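Local coordinates for protein cyclin homolog (Herpesvirus saimiri, PDB 2F2C) that belongs to the D-type cyclins and may contribute to cellular transformation and rapid T-cell proliferation during latent viral infection of T cells, at residues V150-L156 and P195-C199; I54-H60 and Y249-L254; C101-K107 and E136-L140; L40-Q44 and L80-C85. One frame throughout, in Å; residues are numbered along the deposited sequence.

Contact 1: residues V150-L156 and P195-C199; sequences VLATDFL and PGLIC
Ala152 and Pro195 bring their CA atoms within 3.9 Å, so the irregular turn 152-155 lies almost backbone to backbone against the start of helix 195-208. This is a buried junction of the all-helical cyclin fold, where the approach to helix 156-162 meets a later helix of the same C-terminal viral cyclin region. Gly196, having no side chain, lets the Phe155 ring lie flat on the helix: its CA sits 12° off the ring normal, a CH-pi contact 3.6 Å from the Phe155 ring centroid. Helix 21-31 contributes Leu24 and Leu27 to the surroundings of this ring, and Glu31 accepts the N-H of Gly196. CB of Ala152 fits against CG2 of Ile198 at 3.7 Å, while the Val150 side chain lies across Pro195 at about a right angle, its CG1 nearest the proline CB. The turn is braced from within by Asp154, whose OD2 accepts the N-H of Leu151 on its anti side, tilted out of the carboxylate plane, and whose OD1 forms a salt bridge with Arg109. One helical turn on, the Cys199 side chain swings anti to its N (chi1 -175°), and its SG ends 3.5 Å from Phe155 CB and 3.7 Å from Leu156 CG.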
loop_
_atom_site.group_PDB
_atom_site.type_symbol
_atom_site.label_atom_id
_atom_site.label_comp_id
_atom_site.label_asym_id
_atom_site.label_seq_id
_atom_site.Cartn_x
_atom_site.Cartn_y
_atom_site.Cartn_z
ATOM N N VAL A 150 5.030 9.057 4.122
ATOM C CA VAL A 150 6.013 8.287 4.866
ATOM C C VAL A 150 5.787 8.502 6.384
ATOM O O VAL A 150 5.792 9.634 6.859
ATOM C CB VAL A 150 7.449 8.638 4.473
ATOM C CG1 VAL A 150 8.417 8.005 5.455
ATOM C CG2 VAL A 150 7.744 8.149 3.086
ATOM N N LEU A 151 5.567 7.413 7.118
ATOM C CA LEU A 151 5.313 7.484 8.555
ATOM C C LEU A 151 6.554 7.106 9.319
ATOM O O LEU A 151 7.232 6.139 8.948
ATOM C CB LEU A 151 4.225 6.493 8.949
ATOM C CG LEU A 151 2.929 6.659 8.197
ATOM C CD1 LEU A 151 1.919 5.641 8.697
ATOM C CD2 LEU A 151 2.460 8.074 8.444
ATOM N N ALA A 152 6.826 7.819 10.409
ATOM C CA ALA A 152 7.980 7.502 11.242
ATOM C C ALA A 152 8.040 5.989 11.340
ATOM O O ALA A 152 9.094 5.364 11.324
ATOM C CB ALA A 152 7.829 8.110 12.616
ATOM N N THR A 153 6.871 5.397 11.368
ATOM C CA THR A 153 6.762 4.039 11.755
ATOM C C THR A 153 7.141 3.064 10.639
ATOM O O THR A 153 7.420 1.899 10.912
ATOM C CB THR A 153 5.367 3.842 12.340
ATOM O OG1 THR A 153 5.466 2.906 13.403
ATOM C CG2 THR A 153 4.437 3.230 11.373
ATOM N N ASP A 154 7.189 3.552 9.396
ATOM C CA ASP A 154 7.553 2.728 8.244
ATOM C C ASP A 154 9.053 2.430 8.233
ATOM O O ASP A 154 9.507 1.510 7.531
ATOM C CB ASP A 154 7.232 3.424 6.915
ATOM C CG ASP A 154 5.741 3.723 6.705
ATOM O OD1 ASP A 154 4.883 2.800 6.789
ATOM O OD2 ASP A 154 5.358 4.880 6.366
ATOM N N PHE A 155 9.830 3.225 8.967
ATOM C CA PHE A 155 11.275 3.073 8.958
ATOM C C PHE A 155 11.774 1.956 9.844
ATOM O O PHE A 155 12.819 1.394 9.540
ATOM C CB PHE A 155 11.977 4.358 9.363
ATOM C CG PHE A 155 12.197 5.309 8.239
ATOM C CD1 PHE A 155 11.250 6.289 7.942
ATOM C CD2 PHE A 155 13.357 5.252 7.492
ATOM C CE1 PHE A 155 11.462 7.172 6.910
ATOM C CE2 PHE A 155 13.565 6.139 6.456
ATOM C CZ PHE A 155 12.618 7.089 6.160
ATOM N N LEU A 156 11.053 1.639 10.927
ATOM C CA LEU A 156 11.503 0.648 11.939
ATOM C C LEU A 156 12.275 -0.562 11.426
ATOM O O LEU A 156 13.410 -0.805 11.834
ATOM C CB LEU A 156 10.334 0.165 12.782
ATOM C CG LEU A 156 9.844 1.202 13.792
ATOM C CD1 LEU A 156 8.434 0.847 14.191
ATOM C CD2 LEU A 156 10.758 1.289 15.008
ATOM N N PRO A 195 10.487 11.906 9.476
ATOM C CA PRO A 195 10.020 10.608 9.957
ATOM C C PRO A 195 11.169 9.659 10.283
ATOM O O PRO A 195 11.133 8.982 11.310
ATOM C CB PRO A 195 9.163 10.076 8.812
ATOM C CG PRO A 195 8.974 11.208 7.871
ATOM C CD PRO A 195 9.751 12.378 8.294
ATOM N N GLY A 196 12.189 9.629 9.437
ATOM C CA GLY A 196 13.315 8.730 9.651
ATOM C C GLY A 196 14.025 9.048 10.947
ATOM O O GLY A 196 14.456 8.147 11.648
ATOM N N LEU A 197 14.156 10.332 11.273
ATOM C CA LEU A 197 14.774 10.713 12.538
ATOM C C LEU A 197 13.920 10.322 13.749
ATOM O O LEU A 197 14.430 9.685 14.682
ATOM C CB LEU A 197 15.128 12.202 12.566
ATOM C CG LEU A 197 16.435 12.560 11.855
ATOM C CD1 LEU A 197 16.619 14.072 11.795
ATOM C CD2 LEU A 197 17.642 11.860 12.499
ATOM N N ILE A 198 12.636 10.693 13.739
ATOM C CA ILE A 198 11.718 10.237 14.785
ATOM C C ILE A 198 11.916 8.737 15.049
ATOM O O ILE A 198 12.101 8.317 16.196
ATOM C CB ILE A 198 10.264 10.495 14.391
ATOM C CG1 ILE A 198 10.017 11.975 14.101
ATOM C CG2 ILE A 198 9.316 9.968 15.471
ATOM C CD1 ILE A 198 8.728 12.199 13.303
ATOM N N CYS A 199 11.907 7.945 13.971
ATOM C CA CYS A 199 12.079 6.499 14.053
ATOM C C CYS A 199 13.404 6.081 14.646
ATOM O O CYS A 199 13.417 5.330 15.593
ATOM C CB CYS A 199 11.958 5.850 12.689
ATOM S SG CYS A 199 12.023 4.051 12.874
#

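Contact 2: residues I54-H60 and Y249-L254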
loop_
_atom_site.group_PDB
_atom_site.type_symbol
_atom_site.label_atom_id
_atom_site.label_comp_id
_atom_site.label_asym_id
_atom_site.label_seq_id
_atom_site.Cartn_x
_atom_site.Cartn_y
_atom_site.Cartn_z
ATOM N N ILE A 54 -3.970 17.833 23.394
ATOM C CA ILE A 54 -5.162 17.178 23.933
ATOM C C ILE A 54 -5.827 16.271 22.858
ATOM O O ILE A 54 -6.105 15.094 23.104
ATOM C CB ILE A 54 -6.131 18.242 24.521
ATOM C CG1 ILE A 54 -5.511 18.879 25.785
ATOM C CG2 ILE A 54 -7.455 17.624 24.883
ATOM C CD1 ILE A 54 -5.939 20.315 26.093
ATOM N N LEU A 55 -6.026 16.810 21.656
ATOM C CA LEU A 55 -6.737 16.113 20.607
ATOM C C LEU A 55 -5.984 14.885 20.138
ATOM O O LEU A 55 -6.585 13.846 19.854
ATOM C CB LEU A 55 -6.969 17.046 19.439
ATOM C CG LEU A 55 -7.467 16.400 18.160
ATOM C CD1 LEU A 55 -8.928 16.013 18.296
ATOM C CD2 LEU A 55 -7.241 17.377 17.001
ATOM N N LEU A 56 -4.665 15.001 20.050
ATOM C CA LEU A 56 -3.849 13.867 19.658
ATOM C C LEU A 56 -3.778 12.825 20.770
ATOM O O LEU A 56 -3.613 11.638 20.483
ATOM C CB LEU A 56 -2.456 14.313 19.228
ATOM C CG LEU A 56 -2.354 15.082 17.906
ATOM C CD1 LEU A 56 -0.884 15.290 17.567
ATOM C CD2 LEU A 56 -3.065 14.340 16.758
ATOM N N THR A 57 -3.916 13.267 22.026
ATOM C CA THR A 57 -4.019 12.367 23.179
ATOM C C THR A 57 -5.298 11.550 23.087
ATOM O O THR A 57 -5.297 10.357 23.337
ATOM C CB THR A 57 -3.963 13.158 24.487
ATOM O OG1 THR A 57 -2.625 13.619 24.697
ATOM C CG2 THR A 57 -4.185 12.261 25.671
ATOM N N TRP A 58 -6.386 12.183 22.700
ATOM C CA TRP A 58 -7.617 11.461 22.498
ATOM C C TRP A 58 -7.509 10.545 21.270
ATOM O O TRP A 58 -7.797 9.350 21.357
ATOM C CB TRP A 58 -8.761 12.450 22.368
ATOM C CG TRP A 58 -10.098 11.851 22.109
ATOM C CD1 TRP A 58 -10.877 11.149 22.989
ATOM C CD2 TRP A 58 -10.845 11.939 20.901
ATOM N NE1 TRP A 58 -12.061 10.785 22.393
ATOM C CE2 TRP A 58 -12.066 11.256 21.107
ATOM C CE3 TRP A 58 -10.610 12.529 19.656
ATOM C CZ2 TRP A 58 -13.038 11.145 20.113
ATOM C CZ3 TRP A 58 -11.568 12.411 18.664
ATOM C CH2 TRP A 58 -12.770 11.727 18.896
ATOM N N MET A 59 -7.085 11.087 20.130
ATOM C CA MET A 59 -6.933 10.287 18.908
ATOM C C MET A 59 -6.070 9.027 19.172
ATOM O O MET A 59 -6.398 7.908 18.732
ATOM C CB MET A 59 -6.331 11.149 17.800
ATOM C CG MET A 59 -7.212 12.328 17.343
ATOM S SD MET A 59 -6.391 13.398 16.093
ATOM C CE MET A 59 -5.938 12.208 14.805
ATOM N N HIS A 60 -4.984 9.229 19.926
ATOM C CA HIS A 60 -4.149 8.131 20.385
ATOM C C HIS A 60 -4.906 7.102 21.225
ATOM O O HIS A 60 -4.858 5.896 20.938
ATOM C CB HIS A 60 -2.937 8.627 21.161
ATOM C CG HIS A 60 -2.015 7.524 21.568
ATOM N ND1 HIS A 60 -0.959 7.112 20.786
ATOM C CD2 HIS A 60 -2.016 6.716 22.657
ATOM C CE1 HIS A 60 -0.335 6.110 21.381
ATOM N NE2 HIS A 60 -0.958 5.850 22.517
ATOM N N TYR A 249 3.550 11.975 28.080
ATOM C CA TYR A 249 2.232 11.389 27.903
ATOM C C TYR A 249 1.431 11.353 29.212
ATOM O O TYR A 249 1.971 11.009 30.278
ATOM C CB TYR A 249 2.400 9.989 27.319
ATOM C CG TYR A 249 1.119 9.231 27.185
ATOM C CD1 TYR A 249 0.268 9.449 26.101
ATOM C CD2 TYR A 249 0.745 8.295 28.148
ATOM C CE1 TYR A 249 -0.929 8.754 25.982
ATOM C CE2 TYR A 249 -0.437 7.594 28.033
ATOM C CZ TYR A 249 -1.269 7.828 26.946
ATOM O OH TYR A 249 -2.447 7.130 26.838
ATOM N N ASP A 250 0.149 11.710 29.137
ATOM C CA ASP A 250 -0.649 11.964 30.353
ATOM C C ASP A 250 -2.153 12.032 30.027
ATOM O O ASP A 250 -2.624 13.012 29.448
ATOM C CB ASP A 250 -0.174 13.268 31.036
ATOM C CG ASP A 250 -0.580 13.368 32.531
ATOM O OD1 ASP A 250 -1.378 12.533 33.032
ATOM O OD2 ASP A 250 -0.140 14.271 33.293
ATOM N N LEU A 251 -2.909 10.998 30.402
ATOM C CA LEU A 251 -4.357 11.002 30.162
ATOM C C LEU A 251 -5.077 12.063 31.003
ATOM O O LEU A 251 -6.115 12.575 30.598
ATOM C CB LEU A 251 -4.976 9.607 30.346
ATOM C CG LEU A 251 -4.590 8.596 29.255
ATOM C CD1 LEU A 251 -4.933 7.155 29.625
ATOM C CD2 LEU A 251 -5.204 8.951 27.909
ATOM N N GLU A 252 -4.507 12.415 32.150
ATOM C CA GLU A 252 -5.055 13.482 32.979
ATOM C C GLU A 252 -5.419 14.746 32.191
ATOM O O GLU A 252 -6.321 15.475 32.589
ATOM C CB GLU A 252 -4.097 13.829 34.128
ATOM C CG GLU A 252 -4.061 12.802 35.256
ATOM C CD GLU A 252 -2.855 12.957 36.183
ATOM O OE1 GLU A 252 -1.719 13.125 35.670
ATOM O OE2 GLU A 252 -3.026 12.905 37.431
ATOM N N ILE A 253 -4.739 14.984 31.067
ATOM C CA ILE A 253 -4.874 16.250 30.301
ATOM C C ILE A 253 -6.157 16.421 29.467
ATOM O O ILE A 253 -6.491 17.544 29.085
ATOM C CB ILE A 253 -3.632 16.519 29.376
ATOM C CG1 ILE A 253 -3.709 15.672 28.101
ATOM C CG2 ILE A 253 -2.291 16.378 30.143
ATOM C CD1 ILE A 253 -2.953 16.260 26.948
ATOM N N LEU A 254 -6.848 15.321 29.169
ATOM C CA LEU A 254 -8.077 15.370 28.368
ATOM C C LEU A 254 -9.207 16.111 29.081
ATOM O O LEU A 254 -10.059 15.517 29.758
ATOM C CB LEU A 254 -8.546 13.967 28.001
ATOM C CG LEU A 254 -7.558 13.181 27.179
ATOM C CD1 LEU A 254 -7.939 11.738 27.221
ATOM C CD2 LEU A 254 -7.589 13.707 25.770
ATOM O OXT LEU A 254 -9.287 17.340 28.985
#
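Thr57 and Leu254 form the densely packed part of this contact, in which the C-terminal tail of the chain lies on helix 49-65. One methyl of Leu254, CD2, nests against the helix backbone and three side chains: it approaches Thr57 CG2 at 3.7 Å, Trp58 CB at 3.8 Å and Ile54 CG2 at 4.0 Å. Ile253 completes the patch, with its CD1 set between Ile54 CG1 at 3.8 Å and the hydroxyl oxygen OG1 of Thr57. That oxygen is hydrogen-bonded to the carbonyl of Thr53 one helical turn back, so it can lie against a methyl. With CG2 anti to the backbone N, Thr57 turns its methyl to the leucine and keeps its hydroxyl beside the helix.

Away from this patch the fit is looser. Leu251 offers one methyl, CD2, 4.1 Å from Thr57 CG2, and the outer sides of Ile54, Leu251 and Leu254 face solvent. Around Leu251 an Asx turn, in which Glu252 N donates to Asp250 OD1, bends the tail. At the far end the rings of His60 and Tyr249 meet obliquely, planes 65° apart, with His60 CD2 4.0 Å from Tyr249 CE1.

Ile54, Leu55 and Trp58 fall where cyclins carry the MRAIL motif and its tryptophan, so the tail probably covers part of the equivalent surface. Behind helix 49-65, Leu56 and Met59 face helix 72-83, while Tyr249 makes a cation-pi contact with Lys183 of helix 170-184, which also packs on His60.

Contact 3: residues C101-K107 and E136-L140; sequences CVLIGSK and EKDIL
Lys107 and Glu136 are brought together by two stretched side chains: the lysine leaves its helix at chi1 -86° and is fully extended beyond CG, while Glu136 places CG anti to its backbone N (chi1 -168°) and continues outward to meet it. They cross at about a right angle, and NZ of Lys107 donates to the syn lone pair of Glu136 OE2 at 2.6 Å, closing a salt bridge. Leu103 CD2 flanks Glu136 OE2 at 3.7 Å. The pair is buried and does not act alone. Lys107 NZ and Glu136 OE1 also hydrogen-bond to backbone of the other protein in the assembly, so the two oxygens of one carboxylate serve different partners, and the lysine probably holds the acid in place for its outward bond. A lysine and a glutamate so placed are a hallmark of the cyclin box, and the arrangement is consistent with the one that grips the partner kinase in related cyclins.

Beneath the charges lies an apolar layer. Ile104 CG1 packs on Glu136 CG at 3.5 Å, and its CD1 touches Ile139 CG2 at 3.7 Å and Leu140 CG at 4.0 Å. Cys101 SG reaches Ile139 CD1 at 4.0 Å.

The axes of the two short segments cross at -74° and come no closer than 10.3 Å. Helix 72-83 backs both helices: its Ile79 and Leu80 pack on Cys101, Ile79 also on Ile104, and Tyr83 on Ile139.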
loop_
_atom_site.group_PDB
_atom_site.type_symbol
_atom_site.label_atom_id
_atom_site.label_comp_id
_atom_site.label_asym_id
_atom_site.label_seq_id
_atom_site.Cartn_x
_atom_site.Cartn_y
_atom_site.Cartn_z
ATOM N N CYS A 101 -9.998 12.290 10.756
ATOM C CA CYS A 101 -8.654 11.868 10.379
ATOM C C CYS A 101 -8.424 10.407 10.738
ATOM O O CYS A 101 -8.026 9.615 9.883
ATOM C CB CYS A 101 -7.604 12.766 11.005
ATOM S SG CYS A 101 -7.849 14.488 10.509
ATOM N N VAL A 102 -8.709 10.033 11.980
ATOM C CA VAL A 102 -8.662 8.629 12.393
ATOM C C VAL A 102 -9.552 7.767 11.500
ATOM O O VAL A 102 -9.197 6.634 11.182
ATOM C CB VAL A 102 -9.075 8.458 13.875
ATOM C CG1 VAL A 102 -9.301 7.002 14.224
ATOM C CG2 VAL A 102 -8.015 9.040 14.772
ATOM N N LEU A 103 -10.705 8.295 11.092
ATOM C CA LEU A 103 -11.579 7.541 10.206
ATOM C C LEU A 103 -10.839 7.261 8.895
ATOM O O LEU A 103 -10.706 6.095 8.504
ATOM C CB LEU A 103 -12.933 8.230 9.969
ATOM C CG LEU A 103 -13.946 7.458 9.096
ATOM C CD1 LEU A 103 -14.416 6.183 9.757
ATOM C CD2 LEU A 103 -15.150 8.300 8.757
ATOM N N ILE A 104 -10.320 8.307 8.246
ATOM C CA ILE A 104 -9.612 8.121 6.980
ATOM C C ILE A 104 -8.413 7.184 7.161
ATOM O O ILE A 104 -8.244 6.230 6.377
ATOM C CB ILE A 104 -9.225 9.489 6.324
ATOM C CG1 ILE A 104 -10.479 10.212 5.819
ATOM C CG2 ILE A 104 -8.312 9.293 5.132
ATOM C CD1 ILE A 104 -10.337 11.699 5.709
ATOM N N GLY A 105 -7.624 7.447 8.211
ATOM C CA GLY A 105 -6.419 6.678 8.555
ATOM C C GLY A 105 -6.705 5.204 8.747
ATOM O O GLY A 105 -6.095 4.349 8.091
ATOM N N SER A 106 -7.667 4.898 9.606
ATOM C CA SER A 106 -8.003 3.520 9.882
ATOM C C SER A 106 -8.468 2.832 8.601
ATOM O O SER A 106 -8.160 1.669 8.357
ATOM C CB SER A 106 -9.081 3.440 10.949
ATOM O OG SER A 106 -10.355 3.663 10.382
ATOM N N LYS A 107 -9.189 3.575 7.772
ATOM C CA LYS A 107 -9.636 3.066 6.503
ATOM C C LYS A 107 -8.480 2.708 5.584
ATOM O O LYS A 107 -8.649 1.902 4.673
ATOM C CB LYS A 107 -10.563 4.065 5.817
ATOM C CG LYS A 107 -12.018 3.945 6.227
ATOM C CD LYS A 107 -12.882 4.818 5.334
ATOM C CE LYS A 107 -14.283 4.954 5.858
ATOM N NZ LYS A 107 -15.032 5.867 4.972
ATOM N N GLU A 136 -15.289 14.090 6.518
ATOM C CA GLU A 136 -14.420 13.170 5.768
ATOM C C GLU A 136 -14.320 13.629 4.317
ATOM O O GLU A 136 -13.248 13.579 3.713
ATOM C CB GLU A 136 -14.939 11.731 5.820
ATOM C CG GLU A 136 -13.931 10.706 5.320
ATOM C CD GLU A 136 -14.578 9.437 4.794
ATOM O OE1 GLU A 136 -15.519 9.544 3.972
ATOM O OE2 GLU A 136 -14.131 8.332 5.177
ATOM N N LYS A 137 -15.447 14.080 3.779
ATOM C CA LYS A 137 -15.545 14.531 2.396
ATOM C C LYS A 137 -14.813 15.856 2.181
ATOM O O LYS A 137 -14.210 16.062 1.133
ATOM C CB LYS A 137 -17.012 14.667 2.027
ATOM C CG LYS A 137 -17.283 14.870 0.560
ATOM C CD LYS A 137 -18.593 14.180 0.136
ATOM C CE LYS A 137 -19.817 14.661 0.924
ATOM N NZ LYS A 137 -20.906 13.638 0.911
ATOM N N ASP A 138 -14.858 16.741 3.179
ATOM C CA ASP A 138 -14.171 18.027 3.097
ATOM C C ASP A 138 -12.655 17.902 3.252
ATOM O O ASP A 138 -11.902 18.543 2.506
ATOM C CB ASP A 138 -14.764 19.037 4.081
ATOM C CG ASP A 138 -16.015 19.738 3.528
ATOM O OD1 ASP A 138 -16.891 20.135 4.333
ATOM O OD2 ASP A 138 -16.215 19.938 2.307
ATOM N N ILE A 139 -12.209 17.074 4.204
ATOM C CA ILE A 139 -10.776 16.746 4.334
ATOM C C ILE A 139 -10.194 16.155 3.041
ATOM O O ILE A 139 -9.213 16.666 2.490
ATOM C CB ILE A 139 -10.512 15.776 5.497
ATOM C CG1 ILE A 139 -10.716 16.473 6.841
ATOM C CG2 ILE A 139 -9.092 15.204 5.400
ATOM C CD1 ILE A 139 -10.799 15.517 7.991
ATOM N N LEU A 140 -10.804 15.080 2.559
ATOM C CA LEU A 140 -10.314 14.419 1.373
ATOM C C LEU A 140 -10.134 15.379 0.198
ATOM O O LEU A 140 -9.076 15.411 -0.430
ATOM C CB LEU A 140 -11.242 13.271 0.991
ATOM C CG LEU A 140 -11.085 11.985 1.806
ATOM C CD1 LEU A 140 -12.280 11.073 1.556
ATOM C CD2 LEU A 140 -9.775 11.265 1.492
#

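Contact 4: residues L40-Q44 and L80-C85; sequences LWEIQ and LDRYLC
Trp41 and Asp81 supply the polar link between the loop 40-44 and helix 72-83. The indole N-H of Trp41 points to the carboxylate, NE1 to OD1 of Asp81 being 2.9 Å with an angle of 150° at the hydrogen; OD1 is approached on its anti side, somewhat out of the carboxylate plane. The two flat groups stand steeply to each other, 75° apart. Leu40 CD1 flanks the same oxygen, 4.0 Å from Asp81 OD1. Since Asp81 OD2 forms a salt bridge with Arg52, this single carboxylate joins the loop to helix 49-65 as well, and its two grips probably fix its rotation.

Ring contacts come next. Leu84 lays its CD1 over one face of the Trp41 six-membered ring, a CH-pi contact 3.8 Å from its centroid and displaced toward the rim. Leu80 CD2 instead lies in plane at the ring's edge, 3.9 Å from Trp41 CZ2, so the indole is held by a leucine above and another at its side.

Purely aliphatic packing is lighter: Ile43 CD1 reaches Cys85 CB at 4.2 Å, where Ile43 is exposed to solvent.

Backbone bonds shape the loop: a type I beta turn from Trp41 to Gln44, closed by Gln44 N to Trp41 O at 3.0 Å, presents these side chains to Leu84, just past helix 72-83. The arginine-aspartate pair, Arg52 with Asp81, is a signature of the cyclin box, here extended by a tryptophan from the preceding loop.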
loop_
_atom_site.group_PDB
_atom_site.type_symbol
_atom_site.label_atom_id
_atom_site.label_comp_id
_atom_site.label_asym_id
_atom_site.label_seq_id
_atom_site.Cartn_x
_atom_site.Cartn_y
_atom_site.Cartn_z
ATOM N N LEU A 40 4.558 24.886 13.333
ATOM C CA LEU A 40 3.398 24.006 13.393
ATOM C C LEU A 40 2.091 24.770 13.561
ATOM O O LEU A 40 1.979 25.617 14.450
ATOM C CB LEU A 40 3.569 22.976 14.511
ATOM C CG LEU A 40 2.516 21.879 14.620
ATOM C CD1 LEU A 40 2.562 20.976 13.394
ATOM C CD2 LEU A 40 2.764 21.093 15.888
ATOM N N TRP A 41 1.126 24.455 12.687
ATOM C CA TRP A 41 -0.243 25.009 12.707
ATOM C C TRP A 41 -0.306 26.526 12.507
ATOM O O TRP A 41 -1.288 27.161 12.895
ATOM C CB TRP A 41 -0.976 24.608 14.003
ATOM C CG TRP A 41 -1.531 23.202 14.011
ATOM C CD1 TRP A 41 -1.096 22.140 13.266
ATOM C CD2 TRP A 41 -2.604 22.705 14.827
ATOM N NE1 TRP A 41 -1.847 21.024 13.546
ATOM C CE2 TRP A 41 -2.775 21.336 14.508
ATOM C CE3 TRP A 41 -3.450 23.279 15.787
ATOM C CZ2 TRP A 41 -3.753 20.534 15.116
ATOM C CZ3 TRP A 41 -4.420 22.482 16.388
ATOM C CH2 TRP A 41 -4.563 21.124 16.047
ATOM N N GLU A 42 0.727 27.085 11.872
ATOM C CA GLU A 42 0.923 28.540 11.757
ATOM C C GLU A 42 -0.221 29.308 11.093
ATOM O O GLU A 42 -0.470 30.456 11.433
ATOM C CB GLU A 42 2.235 28.836 11.063
ATOM N N ILE A 43 -0.915 28.661 10.166
ATOM C CA ILE A 43 -2.024 29.250 9.410
ATOM C C ILE A 43 -3.295 29.415 10.244
ATOM O O ILE A 43 -4.322 29.859 9.735
ATOM C CB ILE A 43 -2.299 28.366 8.151
ATOM C CG1 ILE A 43 -1.222 28.617 7.093
ATOM C CG2 ILE A 43 -3.698 28.613 7.557
ATOM C CD1 ILE A 43 -0.775 27.373 6.357
ATOM N N GLN A 44 -3.224 29.062 11.524
ATOM C CA GLN A 44 -4.418 28.995 12.363
ATOM C C GLN A 44 -4.652 30.240 13.201
ATOM O O GLN A 44 -3.711 30.811 13.748
ATOM C CB GLN A 44 -4.387 27.751 13.255
ATOM C CG GLN A 44 -4.580 26.435 12.504
ATOM C CD GLN A 44 -5.900 26.363 11.747
ATOM O OE1 GLN A 44 -5.960 25.784 10.662
ATOM N NE2 GLN A 44 -6.953 26.947 12.313
ATOM N N LEU A 80 -4.013 15.082 9.639
ATOM C CA LEU A 80 -4.504 16.213 10.437
ATOM C C LEU A 80 -3.688 17.462 10.157
ATOM O O LEU A 80 -4.258 18.480 9.762
ATOM C CB LEU A 80 -4.520 15.890 11.935
ATOM C CG LEU A 80 -4.641 17.076 12.915
ATOM C CD1 LEU A 80 -6.063 17.659 12.945
ATOM C CD2 LEU A 80 -4.184 16.720 14.337
ATOM N N ASP A 81 -2.367 17.381 10.322
ATOM C CA ASP A 81 -1.494 18.544 10.060
ATOM C C ASP A 81 -1.621 19.067 8.631
ATOM O O ASP A 81 -1.941 20.241 8.428
ATOM C CB ASP A 81 -0.029 18.245 10.393
ATOM C CG ASP A 81 0.187 17.967 11.871
ATOM O OD1 ASP A 81 -0.577 18.518 12.704
ATOM O OD2 ASP A 81 1.093 17.199 12.287
ATOM N N ARG A 82 -1.393 18.192 7.650
ATOM C CA ARG A 82 -1.576 18.545 6.244
ATOM C C ARG A 82 -2.890 19.270 6.027
ATOM O O ARG A 82 -2.903 20.351 5.450
ATOM C CB ARG A 82 -1.527 17.304 5.356
ATOM C CG ARG A 82 -0.130 16.861 4.967
ATOM C CD ARG A 82 -0.109 15.646 4.056
ATOM N NE ARG A 82 -0.255 14.406 4.811
ATOM C CZ ARG A 82 -0.642 13.243 4.296
ATOM N NH1 ARG A 82 -0.947 13.143 3.002
ATOM N NH2 ARG A 82 -0.730 12.168 5.082
ATOM N N TYR A 83 -3.986 18.678 6.504
ATOM C CA TYR A 83 -5.321 19.270 6.386
ATOM C C TYR A 83 -5.389 20.654 7.005
ATOM O O TYR A 83 -6.052 21.542 6.474
ATOM C CB TYR A 83 -6.397 18.381 7.022
ATOM C CG TYR A 83 -7.764 19.020 6.993
ATOM C CD1 TYR A 83 -8.482 19.117 5.794
ATOM C CD2 TYR A 83 -8.331 19.570 8.147
ATOM C CE1 TYR A 83 -9.746 19.745 5.750
ATOM C CE2 TYR A 83 -9.597 20.196 8.116
ATOM C CZ TYR A 83 -10.296 20.279 6.914
ATOM O OH TYR A 83 -11.539 20.870 6.861
ATOM N N LEU A 84 -4.707 20.841 8.127
ATOM C CA LEU A 84 -4.771 22.122 8.827
ATOM C C LEU A 84 -3.707 23.115 8.376
ATOM O O LEU A 84 -3.475 24.119 9.059
ATOM C CB LEU A 84 -4.764 21.937 10.352
ATOM C CG LEU A 84 -6.038 21.396 11.008
ATOM C CD1 LEU A 84 -5.777 21.204 12.466
ATOM C CD2 LEU A 84 -7.236 22.308 10.818
ATOM N N CYS A 85 -3.064 22.828 7.237
ATOM C CA CYS A 85 -2.293 23.837 6.489
ATOM C C CYS A 85 -3.173 24.460 5.419
ATOM O O CYS A 85 -2.814 25.476 4.834
ATOM C CB CYS A 85 -1.072 23.240 5.796
ATOM S SG CYS A 85 0.053 22.298 6.849
#

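From the N terminus, the chain first opens contact 4 at 40-44 and then contact 2 at 54-60. Contact 4 closes at 80-85, long before contact 2 does, so these two cross. Contact 3 follows, joining 101-107 to 136-140, and contact 1 comes after it, from 150-156 to 195-199; both are nested inside the large loop that contact 2 closes at the C terminus. Contacts 2, 3 and 4 touch through the helices of the N-terminal cyclin region: Leu56 on Leu80, Met59 on Val102, Tyr83 on Ile139. Contact 1 touches none of them and joins the approach to helix 156-162 to helix 195-208 within the C-terminal region, whereas contact 2 ties the two regions together.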